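Local coordinates for hypothetical conserved protein (Geobacillus kaustophilus, PDB 2QYH), which is of unknown function but may be a magnesium-dependent phosphatase of the haloacid dehalogenase-like type, at residues D[45-50]-D[104-109]; D[64-69]-D[143-148]; D[207-212]-D[226-231]. One frame throughout, in Å; residues are numbered along the deposited sequence.

A two-domain hydrolase of the haloacid dehalogenase type illustrates how loops of core and cap meet across a domain boundary. From the N terminus, 45-50 leaves core strand 38-42, and contact 1 closes when 104-109, between cap strands 101-104 and 109-111, folds back against it. Before that closure the chain passes through 64-69, whose partner 143-148 follows later, so contacts 1 and 2 cross rather than nest. They also touch: Arg45 and Phe65 on the core side, and Met104 and Tyr144 on the cap side, are probably joined by backbone hydrogen bonds. Contact 3 follows in series, closing the 13-residue span between 207-212 and 226-231 entirely within the core, its centre about 24 Å from that of contact 1.

Contact 1: residues D[45-50]-D[104-109]; sequences RAPFMF and MDAEKM
Phe48 turns one border of its ring against the turn 105-108, where backbone carbonyls meet it in place of apolar side chains. Asp105 O lies in the ring plane at the edge, 3.5 Å from Phe48 CE1, and Ala106 O stands near the same plane, 3.5 Å from Phe48 CD1. Glu107 O and Lys108 O approach these two carbons obliquely. The torsion chi1 of 65°, which sets CG between the backbone N and the carbonyl carbon, carries the ring across to the turn.

Apolar contacts flank this row. Phe48 CZ touches Met109 CB at 3.7 Å, and the selenium of Met109, a selenomethionine like Met49 and Met104, sits at the ring edge in a Met-aromatic contact. Met104 bends at chi3, bringing its CE 3.6 Å from Ala46 CB and 3.9 Å from Met49 SE; the Met49 and Met104 chains cross at about a right angle. Pro47 CG rests against Ala106 CB.

The Asp105 carboxylate organises the turn from within. Lys108 N donates to Asp105 OD1 at 158°, nearly along the C-O axis, forming an Asx motif that Glu107 N reinforces weakly; Asp105 OD2 is hydrogen-bonded to Tyr137 OH.

No hydrogen bond spans the two segments. The carbonyls probably gain weak electrostatic attraction from the ring hydrogens, and the rest is apolar, so these segments could part without breaking a hydrogen bond between them, consistent with the cap movements known in this family. Lys55 of the second subunit, however, contacts both sides, hydrogen-bonding to Glu107 O and making a cation-pi contact with Phe48.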
ATOM      1  N   ARG D  45      -1.293  11.200  -7.842  1.00 32.24           N
ATOM      2  CA  ARG D  45      -2.108  10.192  -7.172  1.00 33.24           C
ATOM      3  C   ARG D  45      -2.818  10.684  -5.922  1.00 32.24           C
ATOM      4  O   ARG D  45      -2.492  11.735  -5.365  1.00 32.24           O
ATOM      5  CB  ARG D  45      -1.250   8.994  -6.779  1.00 41.73           C
ATOM      6  CG  ARG D  45      -0.523   8.352  -7.917  1.00 43.73           C
ATOM      7  CD  ARG D  45       0.240   7.157  -7.418  1.00 47.73           C
ATOM      8  NE  ARG D  45       1.018   6.522  -8.475  1.00 49.73           N
ATOM      9  CZ  ARG D  45       1.684   5.384  -8.319  1.00 51.73           C
ATOM     10  NH1 ARG D  45       1.667   4.749  -7.149  1.00 49.73           N
ATOM     11  NH2 ARG D  45       2.359   4.879  -9.337  1.00 52.73           N
ATOM     12  N   ALA D  46      -3.795   9.895  -5.491  1.00 27.81           N
ATOM     13  CA  ALA D  46      -4.558  10.186  -4.286  1.00 27.81           C
ATOM     14  C   ALA D  46      -3.739   9.643  -3.120  1.00 28.81           C
ATOM     15  O   ALA D  46      -3.024   8.656  -3.263  1.00 28.81           O
ATOM     16  CB  ALA D  46      -5.898   9.483  -4.341  1.00 15.85           C
ATOM     17  N   PRO D  47      -3.825  10.281  -1.952  1.00 38.14           N
ATOM     18  CA  PRO D  47      -3.055   9.783  -0.809  1.00 38.14           C
ATOM     19  C   PRO D  47      -3.149   8.260  -0.619  1.00 39.14           C
ATOM     20  O   PRO D  47      -2.128   7.581  -0.490  1.00 40.14           O
ATOM     21  CB  PRO D  47      -3.651  10.555   0.359  1.00 34.90           C
ATOM     22  CG  PRO D  47      -3.958  11.894  -0.267  1.00 34.90           C
ATOM     23  CD  PRO D  47      -4.564  11.509  -1.610  1.00 34.90           C
ATOM     24  N   PHE D  48      -4.367   7.726  -0.624  1.00 32.08           N
ATOM     25  CA  PHE D  48      -4.571   6.297  -0.428  1.00 32.08           C
ATOM     26  C   PHE D  48      -3.998   5.412  -1.524  1.00 32.08           C
ATOM     27  O   PHE D  48      -4.006   4.189  -1.399  1.00 31.08           O
ATOM     28  CB  PHE D  48      -6.063   5.973  -0.252  1.00 33.27           C
ATOM     29  CG  PHE D  48      -6.906   6.253  -1.465  1.00 33.27           C
ATOM     30  CD1 PHE D  48      -7.583   7.463  -1.600  1.00 34.27           C
ATOM     31  CD2 PHE D  48      -7.027   5.304  -2.479  1.00 35.27           C
ATOM     32  CE1 PHE D  48      -8.370   7.724  -2.729  1.00 34.27           C
ATOM     33  CE2 PHE D  48      -7.811   5.556  -3.614  1.00 34.27           C
ATOM     34  CZ  PHE D  48      -8.482   6.767  -3.737  1.00 34.27           C
HETATM   35  N   MSE D  49      -3.496   6.014  -2.595  1.00 36.82           N
HETATM   36  CA  MSE D  49      -2.935   5.240  -3.695  1.00 36.82           C
HETATM   37  C   MSE D  49      -1.437   5.010  -3.577  1.00 36.82           C
HETATM   38  O   MSE D  49      -0.830   4.409  -4.465  1.00 50.80           O
HETATM   39  CB  MSE D  49      -3.242   5.915  -5.031  1.00 61.39           C
HETATM   40  CG  MSE D  49      -4.614   5.591  -5.588  1.00 61.39           C
HETATM   41 SE   MSE D  49      -5.050   6.641  -7.155  1.00 61.39          SE
HETATM   42  CE  MSE D  49      -3.685   6.012  -8.381  1.00 61.39           C
ATOM     43  N   PHE D  50      -0.833   5.496  -2.496  1.00 35.59           N
ATOM     44  CA  PHE D  50       0.601   5.299  -2.302  1.00 35.59           C
ATOM     45  C   PHE D  50       0.999   5.362  -0.832  1.00 36.59           C
ATOM     46  O   PHE D  50       2.099   5.794  -0.475  1.00 36.59           O
ATOM     47  CB  PHE D  50       1.418   6.304  -3.143  1.00 29.38           C
ATOM     48  CG  PHE D  50       1.302   7.739  -2.699  1.00 28.38           C
ATOM     49  CD1 PHE D  50       2.323   8.334  -1.955  1.00 27.38           C
ATOM     50  CD2 PHE D  50       0.207   8.518  -3.080  1.00 26.38           C
ATOM     51  CE1 PHE D  50       2.263   9.684  -1.603  1.00 26.38           C
ATOM     52  CE2 PHE D  50       0.134   9.874  -2.734  1.00 25.38           C
ATOM     53  CZ  PHE D  50       1.170  10.459  -1.992  1.00 27.38           C
HETATM   54  N   MSE D 104     -12.901  11.501  -5.996  1.00 30.03           N
HETATM   55  CA  MSE D 104     -11.774  11.154  -5.133  1.00 30.03           C
HETATM   56  C   MSE D 104     -11.449  12.173  -4.043  1.00 30.03           C
HETATM   57  O   MSE D 104     -11.402  13.379  -4.296  1.00 37.49           O
HETATM   58  CB  MSE D 104     -10.519  10.980  -5.978  1.00 57.34           C
HETATM   59  CG  MSE D 104     -10.666  10.057  -7.152  1.00 57.34           C
HETATM   60 SE   MSE D 104      -9.194  10.310  -8.377  1.00 57.34          SE
HETATM   61  CE  MSE D 104      -7.785   9.473  -7.355  1.00 57.34           C
ATOM     62  N   ASP D 105     -11.242  11.685  -2.823  1.00 27.34           N
ATOM     63  CA  ASP D 105     -10.831  12.556  -1.731  1.00 28.34           C
ATOM     64  C   ASP D 105      -9.587  11.901  -1.141  1.00 28.34           C
ATOM     65  O   ASP D 105      -9.054  10.968  -1.731  1.00 28.34           O
ATOM     66  CB  ASP D 105     -11.945  12.765  -0.687  1.00 41.24           C
ATOM     67  CG  ASP D 105     -12.285  11.517   0.098  1.00 42.24           C
ATOM     68  OD1 ASP D 105     -11.608  10.480  -0.051  1.00 43.24           O
ATOM     69  OD2 ASP D 105     -13.251  11.594   0.889  1.00 43.24           O
ATOM     70  N   ALA D 106      -9.117  12.368   0.004  1.00 30.54           N
ATOM     71  CA  ALA D 106      -7.907  11.806   0.579  1.00 31.54           C
ATOM     72  C   ALA D 106      -8.014  10.370   1.097  1.00 32.54           C
ATOM     73  O   ALA D 106      -7.023   9.630   1.085  1.00 32.54           O
ATOM     74  CB  ALA D 106      -7.399  12.719   1.678  1.00 28.32           C
ATOM     75  N   GLU D 107      -9.200   9.967   1.543  1.00 34.65           N
ATOM     76  CA  GLU D 107      -9.380   8.621   2.087  1.00 35.65           C
ATOM     77  C   GLU D 107      -9.894   7.597   1.096  1.00 35.65           C
ATOM     78  O   GLU D 107      -9.372   6.485   1.014  1.00 35.65           O
ATOM     79  CB  GLU D 107     -10.342   8.635   3.283  1.00 61.77           C
ATOM     80  CG  GLU D 107      -9.808   9.247   4.566  1.00 65.77           C
ATOM     81  CD  GLU D 107      -9.525  10.730   4.443  1.00 71.77           C
ATOM     82  OE1 GLU D 107     -10.403  11.466   3.937  1.00 71.77           O
ATOM     83  OE2 GLU D 107      -8.428  11.160   4.862  1.00 72.77           O
ATOM     84  N   LYS D 108     -10.921   7.962   0.341  1.00 45.29           N
ATOM     85  CA  LYS D 108     -11.503   7.008  -0.580  1.00 46.29           C
ATOM     86  C   LYS D 108     -11.879   7.528  -1.956  1.00 45.29           C
ATOM     87  O   LYS D 108     -11.607   8.670  -2.327  1.00 46.29           O
ATOM     88  CB  LYS D 108     -12.734   6.361   0.068  1.00 43.38           C
ATOM     89  CG  LYS D 108     -13.870   7.336   0.320  1.00 44.38           C
ATOM     90  CD  LYS D 108     -15.050   6.659   0.979  1.00 45.38           C
ATOM     91  CE  LYS D 108     -14.834   6.477   2.465  1.00 47.38           C
ATOM     92  NZ  LYS D 108     -14.829   7.787   3.158  1.00 50.38           N
HETATM   93  N   MSE D 109     -12.561   6.659  -2.685  1.00 43.46           N
HETATM   94  CA  MSE D 109     -12.962   6.917  -4.046  1.00 43.46           C
HETATM   95  C   MSE D 109     -14.389   6.387  -4.275  1.00 43.46           C
HETATM   96  O   MSE D 109     -14.760   5.340  -3.737  1.00 65.40           O
HETATM   97  CB  MSE D 109     -11.962   6.184  -4.918  1.00 55.37           C
HETATM   98  CG  MSE D 109     -11.873   6.592  -6.332  1.00 55.37           C
HETATM   99 SE   MSE D 109     -10.494   5.498  -7.080  1.00 55.37          SE
HETATM  100  CE  MSE D 109      -9.396   6.886  -7.812  1.00 55.37           C
TER

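Contact 2: residues D[64-69]-D[143-148]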
ATOM      1  N   SER D  64       0.021  15.596  -3.105  1.00 27.47           N
ATOM      2  CA  SER D  64      -0.782  14.615  -3.830  1.00 27.47           C
ATOM      3  C   SER D  64      -1.860  15.321  -4.651  1.00 28.47           C
ATOM      4  O   SER D  64      -2.009  16.537  -4.573  1.00 27.47           O
ATOM      5  CB  SER D  64      -1.429  13.638  -2.853  1.00 22.78           C
ATOM      6  OG  SER D  64      -2.383  14.287  -2.031  1.00 23.78           O
ATOM      7  N   PHE D  65      -2.600  14.550  -5.443  1.00 30.20           N
ATOM      8  CA  PHE D  65      -3.665  15.091  -6.290  1.00 31.20           C
ATOM      9  C   PHE D  65      -3.185  16.275  -7.130  1.00 32.20           C
ATOM     10  O   PHE D  65      -3.856  17.303  -7.198  1.00 32.20           O
ATOM     11  CB  PHE D  65      -4.861  15.544  -5.436  1.00 28.19           C
ATOM     12  CG  PHE D  65      -5.719  14.418  -4.913  1.00 28.19           C
ATOM     13  CD1 PHE D  65      -6.279  13.480  -5.781  1.00 27.19           C
ATOM     14  CD2 PHE D  65      -6.030  14.340  -3.558  1.00 26.19           C
ATOM     15  CE1 PHE D  65      -7.145  12.480  -5.307  1.00 27.19           C
ATOM     16  CE2 PHE D  65      -6.892  13.347  -3.077  1.00 26.19           C
ATOM     17  CZ  PHE D  65      -7.452  12.416  -3.956  1.00 26.19           C
ATOM     18  N   ASN D  66      -2.026  16.128  -7.767  1.00 27.59           N
ATOM     19  CA  ASN D  66      -1.465  17.195  -8.598  1.00 27.59           C
ATOM     20  C   ASN D  66      -1.511  18.563  -7.931  1.00 27.59           C
ATOM     21  O   ASN D  66      -1.838  19.557  -8.574  1.00 27.59           O
ATOM     22  CB  ASN D  66      -2.196  17.300  -9.941  1.00 30.74           C
ATOM     23  CG  ASN D  66      -2.100  16.033 -10.761  1.00 32.74           C
ATOM     24  OD1 ASN D  66      -2.934  15.140 -10.631  1.00 36.74           O
ATOM     25  ND2 ASN D  66      -1.075  15.942 -11.603  1.00 34.74           N
ATOM     26  N   GLY D  67      -1.205  18.600  -6.637  1.00 25.13           N
ATOM     27  CA  GLY D  67      -1.173  19.854  -5.912  1.00 25.13           C
ATOM     28  C   GLY D  67      -2.381  20.251  -5.079  1.00 25.13           C
ATOM     29  O   GLY D  67      -2.291  21.198  -4.304  1.00 25.13           O
ATOM     30  N   GLN D  68      -3.498  19.544  -5.207  1.00 26.74           N
ATOM     31  CA  GLN D  68      -4.702  19.906  -4.463  1.00 27.74           C
ATOM     32  C   GLN D  68      -4.805  19.446  -3.014  1.00 26.74           C
ATOM     33  O   GLN D  68      -5.732  19.844  -2.312  1.00 27.74           O
ATOM     34  CB  GLN D  68      -5.939  19.458  -5.238  1.00 29.83           C
ATOM     35  CG  GLN D  68      -6.346  20.464  -6.300  1.00 31.83           C
ATOM     36  CD  GLN D  68      -5.186  20.866  -7.183  1.00 33.83           C
ATOM     37  OE1 GLN D  68      -4.776  20.116  -8.063  1.00 33.83           O
ATOM     38  NE2 GLN D  68      -4.639  22.045  -6.939  1.00 33.83           N
ATOM     39  N   TYR D  69      -3.860  18.624  -2.569  1.00 21.49           N
ATOM     40  CA  TYR D  69      -3.841  18.124  -1.196  1.00 21.49           C
ATOM     41  C   TYR D  69      -2.378  17.931  -0.795  1.00 21.49           C
ATOM     42  O   TYR D  69      -1.717  17.004  -1.259  1.00 20.49           O
ATOM     43  CB  TYR D  69      -4.587  16.794  -1.106  1.00 27.73           C
ATOM     44  CG  TYR D  69      -4.849  16.329   0.305  1.00 27.73           C
ATOM     45  CD1 TYR D  69      -5.782  16.978   1.116  1.00 28.73           C
ATOM     46  CD2 TYR D  69      -4.168  15.240   0.829  1.00 26.73           C
ATOM     47  CE1 TYR D  69      -6.028  16.546   2.424  1.00 29.73           C
ATOM     48  CE2 TYR D  69      -4.400  14.800   2.129  1.00 27.73           C
ATOM     49  CZ  TYR D  69      -5.329  15.454   2.922  1.00 28.73           C
ATOM     50  OH  TYR D  69      -5.544  15.006   4.208  1.00 30.73           O
ATOM     51  N   ILE D 143     -13.976  17.007  -2.534  1.00 40.60           N
ATOM     52  CA  ILE D 143     -13.380  16.205  -3.586  1.00 38.60           C
ATOM     53  C   ILE D 143     -12.180  16.987  -4.084  1.00 37.60           C
ATOM     54  O   ILE D 143     -12.280  18.189  -4.324  1.00 37.60           O
ATOM     55  CB  ILE D 143     -14.382  15.987  -4.730  1.00 39.37           C
ATOM     56  CG1 ILE D 143     -15.617  15.271  -4.187  1.00 40.37           C
ATOM     57  CG2 ILE D 143     -13.744  15.198  -5.849  1.00 40.37           C
ATOM     58  CD1 ILE D 143     -15.310  13.998  -3.440  1.00 40.37           C
ATOM     59  N   TYR D 144     -11.040  16.324  -4.230  1.00 32.42           N
ATOM     60  CA  TYR D 144      -9.840  17.018  -4.682  1.00 31.42           C
ATOM     61  C   TYR D 144      -9.512  16.749  -6.135  1.00 31.42           C
ATOM     62  O   TYR D 144      -8.722  17.470  -6.751  1.00 30.42           O
ATOM     63  CB  TYR D 144      -8.649  16.639  -3.807  1.00 34.99           C
ATOM     64  CG  TYR D 144      -8.837  17.033  -2.366  1.00 33.99           C
ATOM     65  CD1 TYR D 144      -9.191  16.087  -1.401  1.00 33.99           C
ATOM     66  CD2 TYR D 144      -8.711  18.363  -1.970  1.00 32.99           C
ATOM     67  CE1 TYR D 144      -9.416  16.460  -0.078  1.00 32.99           C
ATOM     68  CE2 TYR D 144      -8.937  18.748  -0.651  1.00 32.99           C
ATOM     69  CZ  TYR D 144      -9.289  17.795   0.289  1.00 33.99           C
ATOM     70  OH  TYR D 144      -9.516  18.183   1.589  1.00 33.99           O
ATOM     71  N   GLN D 145     -10.138  15.723  -6.689  1.00 30.31           N
ATOM     72  CA  GLN D 145      -9.892  15.356  -8.067  1.00 31.31           C
ATOM     73  C   GLN D 145     -10.967  14.359  -8.453  1.00 31.31           C
ATOM     74  O   GLN D 145     -11.526  13.674  -7.593  1.00 31.31           O
ATOM     75  CB  GLN D 145      -8.500  14.732  -8.179  1.00 36.72           C
ATOM     76  CG  GLN D 145      -8.022  14.455  -9.580  1.00 36.72           C
ATOM     77  CD  GLN D 145      -6.547  14.095  -9.612  1.00 38.72           C
ATOM     78  OE1 GLN D 145      -5.695  14.890  -9.200  1.00 38.72           O
ATOM     79  NE2 GLN D 145      -6.234  12.893 -10.101  1.00 39.72           N
ATOM     80  N   ALA D 146     -11.276  14.287  -9.741  1.00 38.39           N
ATOM     81  CA  ALA D 146     -12.297  13.363 -10.197  1.00 38.39           C
ATOM     82  C   ALA D 146     -11.847  12.702 -11.479  1.00 39.39           C
ATOM     83  O   ALA D 146     -10.831  13.085 -12.068  1.00 39.39           O
ATOM     84  CB  ALA D 146     -13.621  14.098 -10.411  1.00 23.70           C
ATOM     85  N   LEU D 147     -12.608  11.698 -11.898  1.00 42.59           N
ATOM     86  CA  LEU D 147     -12.312  10.964 -13.113  1.00 43.59           C
ATOM     87  C   LEU D 147     -13.539  10.960 -14.005  1.00 43.59           C
ATOM     88  O   LEU D 147     -14.645  10.652 -13.554  1.00 44.59           O
ATOM     89  CB  LEU D 147     -11.919   9.528 -12.774  1.00 44.40           C
ATOM     90  CG  LEU D 147     -10.582   9.315 -12.062  1.00 44.40           C
ATOM     91  CD1 LEU D 147     -10.522   7.904 -11.516  1.00 43.40           C
ATOM     92  CD2 LEU D 147      -9.430   9.569 -13.030  1.00 44.40           C
ATOM     93  N   LEU D 148     -13.340  11.327 -15.266  1.00 39.24           N
ATOM     94  CA  LEU D 148     -14.424  11.342 -16.239  1.00 40.24           C
ATOM     95  C   LEU D 148     -14.163  10.192 -17.185  1.00 41.24           C
ATOM     96  O   LEU D 148     -13.058  10.061 -17.718  1.00 41.24           O
ATOM     97  CB  LEU D 148     -14.433  12.651 -17.029  1.00 41.59           C
ATOM     98  CG  LEU D 148     -15.475  12.742 -18.150  1.00 41.59           C
ATOM     99  CD1 LEU D 148     -16.876  12.694 -17.559  1.00 41.59           C
ATOM    100  CD2 LEU D 148     -15.277  14.028 -18.918  1.00 42.59           C
TER
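Tyr144 meets two aromatic residues of the core, chiefly with CB for one and the ring for the other. Its CB lies over a face of the Phe65 ring, displaced toward the rim, 3.5 Å from Phe65 CD2: a CH-pi contact 26° off the ring normal. Its own ring has the edge carbon Tyr69 CD1 over one face, 3.7 Å from Tyr144 CZ. The Tyr69 and Tyr144 planes stand at 48°, neither stacked nor edge-to-face, whereas the Phe65 and Tyr144 planes are less inclined, but the rings are too far displaced to stack face on face. With CG beside the backbone N (chi1 -62°), the Tyr144 ring reaches past Phe65 to Tyr69 and brings its CD2 3.3 Å from Gln68 O. An alanine here would retain CB over Phe65 but is likely to open a gap beside Tyr69, whose ring would lose its aromatic partner across the contact.

Gln145 extends the patch, its CB 3.5 Å from Phe65 CD1. On the core side Ser64 N and Ser64 OG both donate to Tyr69 O, from opposite faces of its carbonyl plane, tying the two ends of the turn together.

Tyr144 and Gln145 form a classic beta bulge opposite Met104, where strand 145-148 begins beside strand 101-104. Phe65 also packs on Met104, while Tyr69 and Tyr144 both touch Lys79 of core strand 75-79, so the aromatic cluster sits between the cap sheet and the core sheet.

Contact 3: residues D[207-212]-D[226-231]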
ATOM      1  N   ASP D 207      11.239  11.273 -13.629  1.00 40.82           N
ATOM      2  CA  ASP D 207      11.520  10.357 -14.720  1.00 41.82           C
ATOM      3  C   ASP D 207      10.608  10.538 -15.929  1.00 41.82           C
ATOM      4  O   ASP D 207      11.018  10.305 -17.062  1.00 42.82           O
ATOM      5  CB  ASP D 207      11.396   8.932 -14.183  1.00 44.24           C
ATOM      6  CG  ASP D 207      11.407   7.889 -15.271  1.00 47.24           C
ATOM      7  OD1 ASP D 207      12.486   7.647 -15.862  1.00 49.24           O
ATOM      8  OD2 ASP D 207      10.327   7.313 -15.531  1.00 49.24           O
ATOM      9  N   GLY D 208       9.372  10.953 -15.700  1.00 31.76           N
ATOM     10  CA  GLY D 208       8.456  11.113 -16.813  1.00 30.76           C
ATOM     11  C   GLY D 208       8.136  12.539 -17.194  1.00 30.76           C
ATOM     12  O   GLY D 208       8.496  13.494 -16.498  1.00 30.76           O
ATOM     13  N   LEU D 209       7.437  12.671 -18.316  1.00 33.78           N
ATOM     14  CA  LEU D 209       7.038  13.967 -18.849  1.00 33.78           C
ATOM     15  C   LEU D 209       6.205  14.761 -17.846  1.00 33.78           C
ATOM     16  O   LEU D 209       6.228  15.993 -17.846  1.00 34.78           O
ATOM     17  CB  LEU D 209       6.245  13.759 -20.134  1.00 25.39           C
ATOM     18  CG  LEU D 209       6.930  12.906 -21.212  1.00 26.39           C
ATOM     19  CD1 LEU D 209       5.936  12.610 -22.319  1.00 25.39           C
ATOM     20  CD2 LEU D 209       8.164  13.634 -21.756  1.00 25.39           C
ATOM     21  N   ASN D 210       5.467  14.062 -16.988  1.00 34.26           N
ATOM     22  CA  ASN D 210       4.654  14.755 -15.992  1.00 34.26           C
ATOM     23  C   ASN D 210       5.539  15.353 -14.893  1.00 34.26           C
ATOM     24  O   ASN D 210       5.069  16.091 -14.026  1.00 34.26           O
ATOM     25  CB  ASN D 210       3.596  13.810 -15.401  1.00 61.63           C
ATOM     26  CG  ASN D 210       4.193  12.677 -14.595  1.00 62.63           C
ATOM     27  OD1 ASN D 210       5.399  12.443 -14.612  1.00 62.63           O
ATOM     28  ND2 ASN D 210       3.337  11.955 -13.886  1.00 65.63           N
ATOM     29  N   ASP D 211       6.831  15.049 -14.962  1.00 31.14           N
ATOM     30  CA  ASP D 211       7.790  15.563 -14.003  1.00 31.14           C
ATOM     31  C   ASP D 211       8.537  16.788 -14.527  1.00 32.14           C
ATOM     32  O   ASP D 211       9.306  17.411 -13.788  1.00 32.14           O
ATOM     33  CB  ASP D 211       8.809  14.484 -13.640  1.00 34.50           C
ATOM     34  CG  ASP D 211       8.190  13.326 -12.886  1.00 34.50           C
ATOM     35  OD1 ASP D 211       7.458  13.590 -11.910  1.00 35.50           O
ATOM     36  OD2 ASP D 211       8.439  12.156 -13.254  1.00 32.50           O
ATOM     37  N   ILE D 212       8.314  17.141 -15.791  1.00 27.49           N
ATOM     38  CA  ILE D 212       9.013  18.271 -16.389  1.00 27.49           C
ATOM     39  C   ILE D 212       8.811  19.606 -15.700  1.00 28.49           C
ATOM     40  O   ILE D 212       9.784  20.306 -15.407  1.00 29.49           O
ATOM     41  CB  ILE D 212       8.661  18.421 -17.885  1.00 26.57           C
ATOM     42  CG1 ILE D 212       9.338  17.301 -18.687  1.00 25.57           C
ATOM     43  CG2 ILE D 212       9.108  19.780 -18.395  1.00 24.57           C
ATOM     44  CD1 ILE D 212       8.954  17.269 -20.147  1.00 22.57           C
ATOM     45  N   ASN D 226      17.291   6.674 -17.140  1.00 44.74           N
ATOM     46  CA  ASN D 226      16.518   6.326 -18.327  1.00 46.74           C
ATOM     47  C   ASN D 226      15.295   7.198 -18.525  1.00 46.74           C
ATOM     48  O   ASN D 226      14.252   6.725 -18.992  1.00 46.74           O
ATOM     49  CB  ASN D 226      16.112   4.834 -18.299  1.00 87.85           C
ATOM     50  CG  ASN D 226      17.316   3.914 -18.326  1.00 89.85           C
ATOM     51  OD1 ASN D 226      18.329   4.232 -18.952  1.00 92.85           O
ATOM     52  ND2 ASN D 226      17.218   2.774 -17.651  1.00 90.85           N
ATOM     53  N   ALA D 227      15.417   8.476 -18.198  1.00 44.32           N
ATOM     54  CA  ALA D 227      14.287   9.379 -18.365  1.00 44.32           C
ATOM     55  C   ALA D 227      14.170   9.890 -19.805  1.00 43.32           C
ATOM     56  O   ALA D 227      15.148   9.899 -20.551  1.00 43.32           O
ATOM     57  CB  ALA D 227      14.425  10.579 -17.401  1.00 39.54           C
ATOM     58  N   HIS D 228      12.959  10.272 -20.201  1.00 34.68           N
ATOM     59  CA  HIS D 228      12.718  10.807 -21.536  1.00 34.68           C
ATOM     60  C   HIS D 228      13.661  12.006 -21.733  1.00 33.68           C
ATOM     61  O   HIS D 228      13.955  12.747 -20.785  1.00 34.68           O
ATOM     62  CB  HIS D 228      11.248  11.209 -21.655  1.00 39.71           C
ATOM     63  CG  HIS D 228      10.830  11.615 -23.034  1.00 40.71           C
ATOM     64  ND1 HIS D 228      11.174  12.830 -23.590  1.00 40.71           N
ATOM     65  CD2 HIS D 228      10.003  11.015 -23.924  1.00 40.71           C
ATOM     66  CE1 HIS D 228      10.567  12.964 -24.756  1.00 41.71           C
ATOM     67  NE2 HIS D 228       9.851  11.879 -24.983  1.00 42.71           N
ATOM     68  N   GLU D 229      14.147  12.208 -22.951  1.00 36.44           N
ATOM     69  CA  GLU D 229      15.086  13.295 -23.166  1.00 35.44           C
ATOM     70  C   GLU D 229      14.521  14.672 -22.896  1.00 34.44           C
ATOM     71  O   GLU D 229      15.283  15.587 -22.569  1.00 34.44           O
ATOM     72  CB  GLU D 229      15.679  13.236 -24.568  1.00 40.69           C
ATOM     73  CG  GLU D 229      16.535  12.006 -24.779  1.00 40.69           C
ATOM     74  CD  GLU D 229      17.144  11.964 -26.149  1.00 39.69           C
ATOM     75  OE1 GLU D 229      16.436  12.291 -27.128  1.00 39.69           O
ATOM     76  OE2 GLU D 229      18.334  11.593 -26.240  1.00 40.69           O
ATOM     77  N   GLU D 230      13.202  14.837 -23.014  1.00 39.57           N
ATOM     78  CA  GLU D 230      12.592  16.146 -22.733  1.00 38.57           C
ATOM     79  C   GLU D 230      12.616  16.430 -21.226  1.00 38.57           C
ATOM     80  O   GLU D 230      12.500  17.582 -20.790  1.00 38.57           O
ATOM     81  CB  GLU D 230      11.153  16.200 -23.245  1.00 43.34           C
ATOM     82  CG  GLU D 230      11.008  16.343 -24.755  1.00 44.34           C
ATOM     83  CD  GLU D 230      11.665  17.607 -25.308  1.00 45.34           C
ATOM     84  OE1 GLU D 230      11.829  18.591 -24.558  1.00 42.34           O
ATOM     85  OE2 GLU D 230      12.006  17.618 -26.511  1.00 48.34           O
ATOM     86  N   VAL D 231      12.770  15.359 -20.447  1.00 30.76           N
ATOM     87  CA  VAL D 231      12.845  15.432 -18.997  1.00 29.76           C
ATOM     88  C   VAL D 231      14.287  15.772 -18.625  1.00 29.76           C
ATOM     89  O   VAL D 231      14.538  16.597 -17.742  1.00 29.76           O
ATOM     90  CB  VAL D 231      12.465  14.078 -18.354  1.00 23.07           C
ATOM     91  CG1 VAL D 231      12.611  14.156 -16.840  1.00 22.07           C
ATOM     92  CG2 VAL D 231      11.038  13.686 -18.753  1.00 23.07           C
TER
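Leu209 sets its CD2 over the centre of the His228 ring, 3.6 Å from the centroid and 13° off the normal, a CH-pi contact. With chi2 at 171° it is CD1 that runs on anti to CA, and CD2, the other branch, is the methyl laid over the imidazole. The ring is held from within its own segment: with CG anti to the backbone N, His228 turns ND1 back to accept from Glu230 N at 2.9 Å, the donor lying almost in the ring plane, and so caps helix 229-234.

Val231 puts CG2 3.4 Å from Gly208 O. Ile212, extended along chi2, lays CD1 3.9 Å from Glu230 CB, while the Glu230 chain, bent at chi2, takes its carboxylate to a salt bridge with Arg233. Asp207 swings its carboxylate alongside Ala227, with OD1 3.5 Å from Ala227 CA.

Within 207-212, Asp211 OD2 gathers two backbone donors: Gly208 N meets its anti lone pair, and Asp207 N comes from above the carboxylate plane. Asp211 OD1 pairs with Lys184, and Asp211 OD2 lies close to Asp9 of a DxDx(T/V) sequence like that of the family. A loop after a core strand, with two aspartates in a GDGxND sequence beside it, is consistent with motif IV of haloacid dehalogenase-like hydrolases, which in relatives contributes to magnesium binding.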